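Local atomic coordinates of ABC-type branched-chain amino acid transport systems periplasmic component-like protein (Thermomonospora curvata, PDB entry 4N03), a protein that probably binds fatty acids as the extracytoplasmic substrate-binding component of an ABC transporter, and holds palmitic acid in this structure. Residues P128-Y140 against L394-F405. Sequence-based numbering, arbitrary orientation.
Sequences PSAWTTALLGSKY and LAKNYQVPVGTF. With PLM (palmitic acid), chain B.
Thr133 grips the C-terminal tail with two hydrogen bonds: its OG1 donates to Thr404 O at 2.7 Å, and its carbonyl O accepts from Gly403 N at 3.0 Å, a bent bond with 143° at the hydrogen. In this periplasmic binding protein fold of the leucine-binding family, they fasten the tail after helix 393-397 to the loop leaving strand 126-129. Thr133 O also accepts a hydrogen bond from Leu136 N, the two donors arriving from opposite faces of the carbonyl plane. With chi1 at 53°, the hydroxyl sits between backbone N and carbonyl carbon, turned to the tail, while CG2 packs on Val400 CG1 (3.6 Å). An ST turn precedes it, Thr132 OG1 accepting from Ala134 N; that hydroxyl is also hydrogen-bonded to backbone O of Asp179. Upstream, Trp131 has Ser129 C over one ring face and palmitic acid CE over the other, both offset toward the rim, with NE1 hydrogen-bonded to Thr144 OG1. Replacing Trp131 with an alanine would probably leave the acyl chain's end without its indole wall and Thr144 OG1 without this partner. Leu136 and Val400 side chains cross at about a right angle, CD1 to CG1 3.8 Å. At the solvent-facing margin, Val402 CG1 presses on Gly137 CA at a tight 3.4 Å.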
loop_
_atom_site.group_PDB
_atom_site.type_symbol
_atom_site.label_atom_id
_atom_site.label_comp_id
_atom_site.label_asym_id
_atom_site.label_seq_id
_atom_site.Cartn_x
_atom_site.Cartn_y
_atom_site.Cartn_z
ATOM N N PRO A 128 4.325 -6.874 -0.272
ATOM C CA PRO A 128 4.589 -5.547 0.310
ATOM C C PRO A 128 3.343 -4.698 0.536
ATOM O O PRO A 128 2.337 -4.853 -0.127
ATOM C CB PRO A 128 5.456 -4.868 -0.769
ATOM C CG PRO A 128 5.927 -5.953 -1.659
ATOM C CD PRO A 128 4.841 -6.959 -1.643
ATOM N N SER A 129 3.437 -3.811 1.517
ATOM C CA SER A 129 2.597 -2.563 1.540
ATOM C C SER A 129 3.514 -1.444 1.036
ATOM O O SER A 129 4.207 -0.725 1.747
ATOM C CB SER A 129 2.020 -2.282 2.913
ATOM O OG SER A 129 1.170 -3.315 3.327
ATOM N N ALA A 130 3.629 -1.421 -0.289
ATOM C CA ALA A 130 4.580 -0.686 -1.055
ATOM C C ALA A 130 4.218 -0.883 -2.527
ATOM O O ALA A 130 3.917 -1.997 -2.926
ATOM C CB ALA A 130 5.961 -1.187 -0.808
ATOM N N TRP A 131 4.191 0.175 -3.282
ATOM C CA TRP A 131 3.645 0.123 -4.619
ATOM C C TRP A 131 4.547 0.718 -5.707
ATOM O O TRP A 131 4.094 1.114 -6.750
ATOM C CB TRP A 131 2.212 0.688 -4.618
ATOM C CG TRP A 131 1.310 -0.143 -3.772
ATOM C CD1 TRP A 131 0.777 -1.298 -4.165
ATOM C CD2 TRP A 131 0.976 0.001 -2.366
ATOM N NE1 TRP A 131 0.078 -1.900 -3.148
ATOM C CE2 TRP A 131 0.226 -1.123 -2.009
ATOM C CE3 TRP A 131 1.272 0.942 -1.384
ATOM C CZ2 TRP A 131 -0.280 -1.308 -0.717
ATOM C CZ3 TRP A 131 0.765 0.762 -0.125
ATOM C CH2 TRP A 131 -0.002 -0.345 0.199
ATOM N N THR A 132 5.844 0.754 -5.432
ATOM C CA THR A 132 6.772 1.140 -6.447
ATOM C C THR A 132 6.855 0.100 -7.565
ATOM O O THR A 132 6.836 -1.103 -7.357
ATOM C CB THR A 132 8.157 1.366 -5.828
ATOM O OG1 THR A 132 9.044 1.850 -6.841
ATOM C CG2 THR A 132 8.780 0.126 -5.232
ATOM N N THR A 133 7.110 0.594 -8.790
ATOM C CA THR A 133 7.421 -0.265 -9.919
ATOM C C THR A 133 8.760 -0.966 -9.727
ATOM O O THR A 133 9.008 -1.983 -10.384
ATOM C CB THR A 133 7.456 0.548 -11.211
ATOM O OG1 THR A 133 8.342 1.663 -11.051
ATOM C CG2 THR A 133 6.085 1.066 -11.530
ATOM N N ALA A 134 9.588 -0.489 -8.798
ATOM C CA ALA A 134 10.833 -1.150 -8.538
ATOM C C ALA A 134 10.665 -2.548 -7.982
ATOM O O ALA A 134 11.609 -3.309 -7.939
ATOM C CB ALA A 134 11.712 -0.288 -7.657
ATOM N N LEU A 135 9.451 -2.898 -7.517
ATOM C CA LEU A 135 9.140 -4.219 -6.989
ATOM C C LEU A 135 8.434 -5.130 -7.974
ATOM O O LEU A 135 8.210 -6.288 -7.645
ATOM C CB LEU A 135 8.377 -4.108 -5.667
ATOM C CG LEU A 135 9.154 -3.386 -4.567
ATOM C CD1 LEU A 135 8.294 -3.173 -3.352
ATOM C CD2 LEU A 135 10.476 -4.082 -4.205
ATOM N N LEU A 136 8.087 -4.621 -9.164
ATOM C CA LEU A 136 7.633 -5.476 -10.237
ATOM C C LEU A 136 8.798 -6.281 -10.782
ATOM O O LEU A 136 9.974 -5.941 -10.553
ATOM C CB LEU A 136 6.988 -4.658 -11.363
ATOM C CG LEU A 136 5.681 -3.945 -10.997
ATOM C CD1 LEU A 136 5.236 -3.158 -12.224
ATOM C CD2 LEU A 136 4.594 -4.934 -10.573
ATOM N N GLY A 137 8.480 -7.341 -11.494
ATOM C CA GLY A 137 9.504 -8.157 -12.154
ATOM C C GLY A 137 10.082 -9.250 -11.318
ATOM O O GLY A 137 11.059 -9.893 -11.700
ATOM N N SER A 138 9.486 -9.526 -10.165
ATOM C CA SER A 138 9.944 -10.657 -9.339
ATOM C C SER A 138 8.840 -11.641 -9.130
ATOM O O SER A 138 7.784 -11.279 -8.572
ATOM C CB SER A 138 10.371 -10.215 -7.965
ATOM O OG SER A 138 10.567 -11.435 -7.201
ATOM N N LYS A 139 9.039 -12.908 -9.477
ATOM C CA LYS A 139 8.025 -13.939 -9.277
ATOM C C LYS A 139 7.569 -13.961 -7.820
ATOM O O LYS A 139 6.413 -14.266 -7.576
ATOM C CB LYS A 139 8.548 -15.352 -9.676
ATOM C CG LYS A 139 7.479 -16.452 -9.769
ATOM C CD LYS A 139 8.048 -17.854 -10.048
ATOM C CE LYS A 139 6.970 -18.922 -9.858
ATOM N NZ LYS A 139 7.487 -20.284 -10.165
ATOM N N TYR A 140 8.500 -13.700 -6.920
ATOM C CA TYR A 140 8.242 -13.907 -5.497
ATOM C C TYR A 140 7.623 -12.729 -4.805
ATOM O O TYR A 140 7.178 -12.876 -3.644
ATOM C CB TYR A 140 9.528 -14.342 -4.809
ATOM C CG TYR A 140 10.011 -15.614 -5.370
ATOM C CD1 TYR A 140 9.403 -16.793 -5.029
ATOM C CD2 TYR A 140 11.014 -15.656 -6.327
ATOM C CE1 TYR A 140 9.783 -17.992 -5.558
ATOM C CE2 TYR A 140 11.375 -16.904 -6.903
ATOM C CZ TYR A 140 10.708 -18.045 -6.497
ATOM O OH TYR A 140 11.030 -19.305 -6.975
ATOM N N LEU A 394 -5.192 7.062 -20.494
ATOM C CA LEU A 394 -3.874 7.514 -20.292
ATOM C C LEU A 394 -3.055 6.479 -19.517
ATOM O O LEU A 394 -1.924 6.138 -19.870
ATOM C CB LEU A 394 -3.977 8.856 -19.574
ATOM C CG LEU A 394 -2.708 9.648 -19.423
ATOM C CD1 LEU A 394 -2.099 10.047 -20.742
ATOM C CD2 LEU A 394 -2.958 10.911 -18.590
ATOM N N ALA A 395 -3.628 5.986 -18.400
ATOM C CA ALA A 395 -2.960 4.964 -17.631
ATOM C C ALA A 395 -2.908 3.602 -18.324
ATOM O O ALA A 395 -1.968 2.857 -18.153
ATOM C CB ALA A 395 -3.609 4.797 -16.275
ATOM N N LYS A 396 -3.945 3.286 -19.089
ATOM C CA LYS A 396 -4.015 2.017 -19.776
ATOM C C LYS A 396 -2.872 1.877 -20.800
ATOM O O LYS A 396 -2.358 0.803 -20.953
ATOM C CB LYS A 396 -5.315 1.931 -20.552
ATOM C CG LYS A 396 -5.594 0.602 -21.252
ATOM C CD LYS A 396 -7.041 0.666 -21.787
ATOM C CE LYS A 396 -7.578 -0.595 -22.372
ATOM N NZ LYS A 396 -8.864 -0.264 -23.038
ATOM N N ASN A 397 -2.490 2.963 -21.483
ATOM C CA ASN A 397 -1.521 2.915 -22.548
ATOM C C ASN A 397 -0.104 3.185 -22.073
ATOM O O ASN A 397 0.838 2.993 -22.831
ATOM C CB ASN A 397 -1.920 3.849 -23.706
ATOM C CG ASN A 397 -3.256 3.471 -24.323
ATOM O OD1 ASN A 397 -3.673 2.319 -24.272
ATOM N ND2 ASN A 397 -3.904 4.418 -24.896
ATOM N N TYR A 398 0.045 3.662 -20.845
ATOM C CA TYR A 398 1.324 3.960 -20.246
ATOM C C TYR A 398 2.136 2.696 -20.115
ATOM O O TYR A 398 1.641 1.621 -19.804
ATOM C CB TYR A 398 1.049 4.501 -18.837
ATOM C CG TYR A 398 2.276 4.687 -17.956
ATOM C CD1 TYR A 398 3.277 5.619 -18.223
ATOM C CD2 TYR A 398 2.432 3.919 -16.823
ATOM C CE1 TYR A 398 4.338 5.783 -17.394
ATOM C CE2 TYR A 398 3.474 4.086 -15.982
ATOM C CZ TYR A 398 4.447 5.017 -16.242
ATOM O OH TYR A 398 5.516 5.202 -15.444
ATOM N N GLN A 399 3.447 2.844 -20.390
ATOM C CA GLN A 399 4.431 1.781 -20.231
ATOM C C GLN A 399 4.992 1.754 -18.847
ATOM O O GLN A 399 5.675 2.674 -18.427
ATOM C CB GLN A 399 5.570 1.973 -21.241
ATOM C CG GLN A 399 5.152 2.067 -22.662
ATOM C CD GLN A 399 4.417 0.834 -23.078
ATOM O OE1 GLN A 399 5.068 -0.203 -23.317
ATOM N NE2 GLN A 399 3.100 0.898 -23.200
ATOM N N VAL A 400 4.665 0.698 -18.091
ATOM C CA VAL A 400 5.034 0.644 -16.700
ATOM C C VAL A 400 6.430 0.010 -16.628
ATOM O O VAL A 400 6.638 -1.090 -17.131
ATOM C CB VAL A 400 4.017 -0.184 -15.879
ATOM C CG1 VAL A 400 4.433 -0.213 -14.436
ATOM C CG2 VAL A 400 2.624 0.415 -16.023
ATOM N N PRO A 401 7.398 0.675 -15.985
ATOM C CA PRO A 401 8.721 0.065 -15.876
ATOM C C PRO A 401 8.719 -1.129 -14.955
ATOM O O PRO A 401 7.878 -1.210 -14.011
ATOM C CB PRO A 401 9.593 1.204 -15.318
ATOM C CG PRO A 401 8.620 2.045 -14.572
ATOM C CD PRO A 401 7.356 1.999 -15.378
ATOM N N VAL A 402 9.607 -2.080 -15.156
ATOM C CA VAL A 402 9.637 -3.315 -14.458
ATOM C C VAL A 402 10.910 -3.459 -13.677
ATOM O O VAL A 402 11.969 -3.666 -14.238
ATOM C CB VAL A 402 9.470 -4.493 -15.436
ATOM C CG1 VAL A 402 9.498 -5.799 -14.653
ATOM C CG2 VAL A 402 8.160 -4.364 -16.194
ATOM N N GLY A 403 10.819 -3.300 -12.349
ATOM C CA GLY A 403 11.967 -3.461 -11.465
ATOM C C GLY A 403 12.839 -2.231 -11.257
ATOM O O GLY A 403 13.834 -2.305 -10.556
ATOM N N THR A 404 12.438 -1.104 -11.844
ATOM C CA THR A 404 13.047 0.184 -11.663
ATOM C C THR A 404 11.928 1.216 -11.619
ATOM O O THR A 404 10.770 0.867 -11.874
ATOM C CB THR A 404 13.968 0.516 -12.866
ATOM O OG1 THR A 404 13.183 0.528 -14.074
ATOM C CG2 THR A 404 15.109 -0.472 -13.008
ATOM N N PHE A 405 12.256 2.473 -11.383
ATOM C CA PHE A 405 11.350 3.608 -11.574
ATOM C C PHE A 405 12.108 4.679 -12.327
ATOM O O PHE A 405 11.438 5.596 -12.806
ATOM C CB PHE A 405 10.787 4.168 -10.244
ATOM C CG PHE A 405 11.795 4.950 -9.431
ATOM C CD1 PHE A 405 11.932 6.310 -9.585
ATOM C CD2 PHE A 405 12.602 4.325 -8.528
ATOM C CE1 PHE A 405 12.885 7.014 -8.885
ATOM C CE2 PHE A 405 13.573 5.031 -7.828
ATOM C CZ PHE A 405 13.708 6.371 -7.997
ATOM O OXT PHE A 405 13.367 4.667 -12.361
HETATM C C1 PLM B . 6.316 3.357 0.503
HETATM O O1 PLM B . 5.969 2.769 -0.554
HETATM O O2 PLM B . 7.473 3.342 0.977
HETATM C C2 PLM B . 5.238 3.984 1.356
HETATM C C3 PLM B . 4.580 2.820 2.217
HETATM C C4 PLM B . 3.338 3.259 2.958
HETATM C C5 PLM B . 2.764 2.182 3.813
HETATM C C6 PLM B . 1.435 2.457 4.549
HETATM C C7 PLM B . 0.255 2.005 3.698
HETATM C C8 PLM B . -1.106 2.386 4.210
HETATM C C9 PLM B . -2.274 1.682 3.544
HETATM C CA PLM B . -2.858 2.402 2.307
HETATM C CB PLM B . -3.833 1.397 1.573
HETATM C CC PLM B . -3.477 1.264 0.063
HETATM C CD PLM B . -3.969 -0.013 -0.585
HETATM C CE PLM B . -3.621 -0.219 -2.054
HETATM C CF PLM B . -3.590 -1.716 -2.399
HETATM C CG PLM B . -4.940 -2.312 -2.756
#